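PDB 3QFF: N5-carboxyaminoimidazole ribonucleotide synthetase from Bacillus anthracis, which probably catalyses the ATP- and bicarbonate-dependent carboxylation of aminoimidazole ribonucleotide to N5-carboxyaminoimidazole ribonucleotide in purine biosynthesis. Local coordinates for residues Glu196-Val201 / His280-Tyr285. Residues are numbered along the deposited sequence; the frame is centred on the assembly and turned at random.
Sequences EVSVIV and HNSGHY. With ADP (adenosine-5'-diphosphate), chain C.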
# COMPACT_ATOMS: atom_id res chain seq x y z
N GLU A 196 10.13 -5.89 -25.93
CA GLU A 196 10.76 -4.95 -25.00
C GLU A 196 10.55 -5.40 -23.56
O GLU A 196 9.42 -5.68 -23.15
CB GLU A 196 10.23 -3.54 -25.19
CG GLU A 196 10.81 -2.84 -26.38
CD GLU A 196 10.42 -1.39 -26.42
OE1 GLU A 196 9.28 -1.09 -26.84
OE2 GLU A 196 11.26 -0.55 -26.03
N VAL A 197 11.64 -5.49 -22.81
CA VAL A 197 11.56 -5.95 -21.43
C VAL A 197 12.27 -4.99 -20.48
O VAL A 197 13.16 -4.24 -20.89
CB VAL A 197 12.07 -7.43 -21.23
CG1 VAL A 197 11.31 -8.41 -22.16
CG2 VAL A 197 13.60 -7.55 -21.41
N SER A 198 11.85 -4.99 -19.21
CA SER A 198 12.57 -4.21 -18.22
C SER A 198 12.67 -4.94 -16.89
O SER A 198 11.85 -5.80 -16.58
CB SER A 198 11.94 -2.83 -18.03
OG SER A 198 10.71 -2.92 -17.33
N VAL A 199 13.71 -4.60 -16.12
CA VAL A 199 13.97 -5.17 -14.81
C VAL A 199 14.27 -4.00 -13.86
O VAL A 199 15.05 -3.09 -14.20
CB VAL A 199 15.21 -6.12 -14.83
CG1 VAL A 199 15.64 -6.52 -13.41
CG2 VAL A 199 14.93 -7.37 -15.66
N ILE A 200 13.61 -4.01 -12.70
CA ILE A 200 13.86 -3.03 -11.66
C ILE A 200 14.82 -3.69 -10.68
O ILE A 200 14.55 -4.79 -10.18
CB ILE A 200 12.57 -2.62 -10.88
CG1 ILE A 200 11.42 -2.18 -11.81
CG2 ILE A 200 12.88 -1.54 -9.81
CD1 ILE A 200 11.63 -0.86 -12.51
N VAL A 201 15.96 -3.04 -10.44
CA VAL A 201 16.90 -3.52 -9.42
C VAL A 201 17.03 -2.50 -8.29
O VAL A 201 16.99 -1.27 -8.51
CB VAL A 201 18.28 -3.95 -10.05
CG1 VAL A 201 18.82 -2.89 -10.98
CG2 VAL A 201 19.29 -4.32 -8.96
N HIS A 280 10.05 3.55 -11.73
CA HIS A 280 9.77 3.69 -13.13
C HIS A 280 8.36 3.17 -13.40
O HIS A 280 7.86 2.32 -12.66
CB HIS A 280 10.82 2.87 -13.88
CG HIS A 280 10.82 3.08 -15.36
ND1 HIS A 280 10.17 2.22 -16.22
CD2 HIS A 280 11.43 4.01 -16.13
CE1 HIS A 280 10.36 2.63 -17.47
NE2 HIS A 280 11.13 3.70 -17.44
N ASN A 281 7.74 3.69 -14.45
CA ASN A 281 6.37 3.29 -14.86
C ASN A 281 6.24 1.77 -15.10
O ASN A 281 5.21 1.17 -14.79
CB ASN A 281 5.98 4.07 -16.12
CG ASN A 281 4.48 4.09 -16.40
OD1 ASN A 281 3.68 3.34 -15.83
ND2 ASN A 281 4.09 4.97 -17.30
N SER A 282 7.29 1.15 -15.64
CA SER A 282 7.29 -0.29 -15.91
C SER A 282 7.40 -1.16 -14.63
O SER A 282 7.36 -2.38 -14.71
CB SER A 282 8.36 -0.66 -16.96
OG SER A 282 9.69 -0.60 -16.45
N GLY A 283 7.51 -0.52 -13.46
CA GLY A 283 7.53 -1.20 -12.16
C GLY A 283 6.28 -1.00 -11.31
O GLY A 283 6.22 -1.47 -10.17
N HIS A 284 5.28 -0.30 -11.83
CA HIS A 284 4.04 -0.06 -11.04
C HIS A 284 3.28 -1.35 -10.71
O HIS A 284 2.55 -1.41 -9.71
CB HIS A 284 3.10 0.91 -11.77
CG HIS A 284 3.63 2.31 -11.89
ND1 HIS A 284 4.70 2.77 -11.17
CD2 HIS A 284 3.18 3.36 -12.62
CE1 HIS A 284 4.92 4.04 -11.48
NE2 HIS A 284 4.00 4.42 -12.35
N TYR A 285 3.45 -2.37 -11.56
CA TYR A 285 2.86 -3.68 -11.28
C TYR A 285 3.22 -4.20 -9.88
O TYR A 285 2.44 -4.95 -9.29
CB TYR A 285 3.30 -4.72 -12.32
CG TYR A 285 4.71 -5.24 -12.14
CD1 TYR A 285 5.80 -4.61 -12.76
CD2 TYR A 285 4.96 -6.39 -11.38
CE1 TYR A 285 7.10 -5.11 -12.61
CE2 TYR A 285 6.24 -6.89 -11.22
CZ TYR A 285 7.31 -6.25 -11.85
OH TYR A 285 8.57 -6.75 -11.67
PB ADP C . 12.53 7.30 -25.19
O1B ADP C . 11.75 8.43 -25.81
O2B ADP C . 13.67 7.78 -24.31
O3B ADP C . 11.65 6.24 -24.56
PA ADP C . 13.84 5.09 -26.56
O1A ADP C . 13.32 4.24 -25.42
O2A ADP C . 15.32 5.15 -26.85
O3A ADP C . 13.27 6.60 -26.45
O5' ADP C . 13.15 4.56 -27.91
C5' ADP C . 11.74 4.68 -28.09
C4' ADP C . 11.22 3.47 -28.85
O4' ADP C . 11.88 3.40 -30.12
C3' ADP C . 11.51 2.17 -28.13
O3' ADP C . 10.39 1.75 -27.35
C2' ADP C . 11.84 1.19 -29.24
O2' ADP C . 10.67 0.46 -29.60
C1' ADP C . 12.27 2.05 -30.42
N9 ADP C . 13.74 1.97 -30.60
C8 ADP C . 14.66 2.80 -30.05
N7 ADP C . 15.92 2.45 -30.42
C5 ADP C . 15.82 1.39 -31.24
C6 ADP C . 16.77 0.52 -31.98
N6 ADP C . 18.11 0.74 -31.93
N1 ADP C . 16.25 -0.49 -32.71
C2 ADP C . 14.93 -0.73 -32.77
N3 ADP C . 14.02 0.01 -32.13
C4 ADP C . 14.39 1.07 -31.36
O HOH W 1 9.99 -3.71 -14.76
O HOH W 2 10.98 -5.33 -12.82
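The hydroxyls of S198 and S282 share a hydrogen bond tip to tip, OG to OG at 2.7 Å. Each serine holds its OG between its own backbone N and carbonyl carbon (chi1 73° in both), which turns the two oxygens into the gap between strand and loop. From the loop side H280 ND1 reaches S282 OG at 2.9 Å and also accepts the S282 backbone N-H, which lies 34° out of the imidazole plane; this double grip helps fix the ring's rotation. Water 1 lies 2.8 Å from S198 OG and donates to S282 O, so a bridge runs beside the direct bond. Further along, the I200 side chain packs by carbon contacts: its CD1 lies 4.1 Å from H280 CB, and its CG1 rests 4.0 Å from G283 CA. Water 2 takes the I200 N-H and meets Y285 OH at 3.0 Å. At the strand's start, E196 OE2 accepts a hydrogen bond from the ADP ribose O3' (2.8 Å), placing this buried junction near the nucleotide pocket of the ATP-grasp domain. Strand 195-203 runs between strands 256-264 and 209-220; N217 of the latter also hydrogen-bonds S198 OG. V199 faces helix 235-251, while the loop lies across the sheet's other side, ahead of helix 286-289.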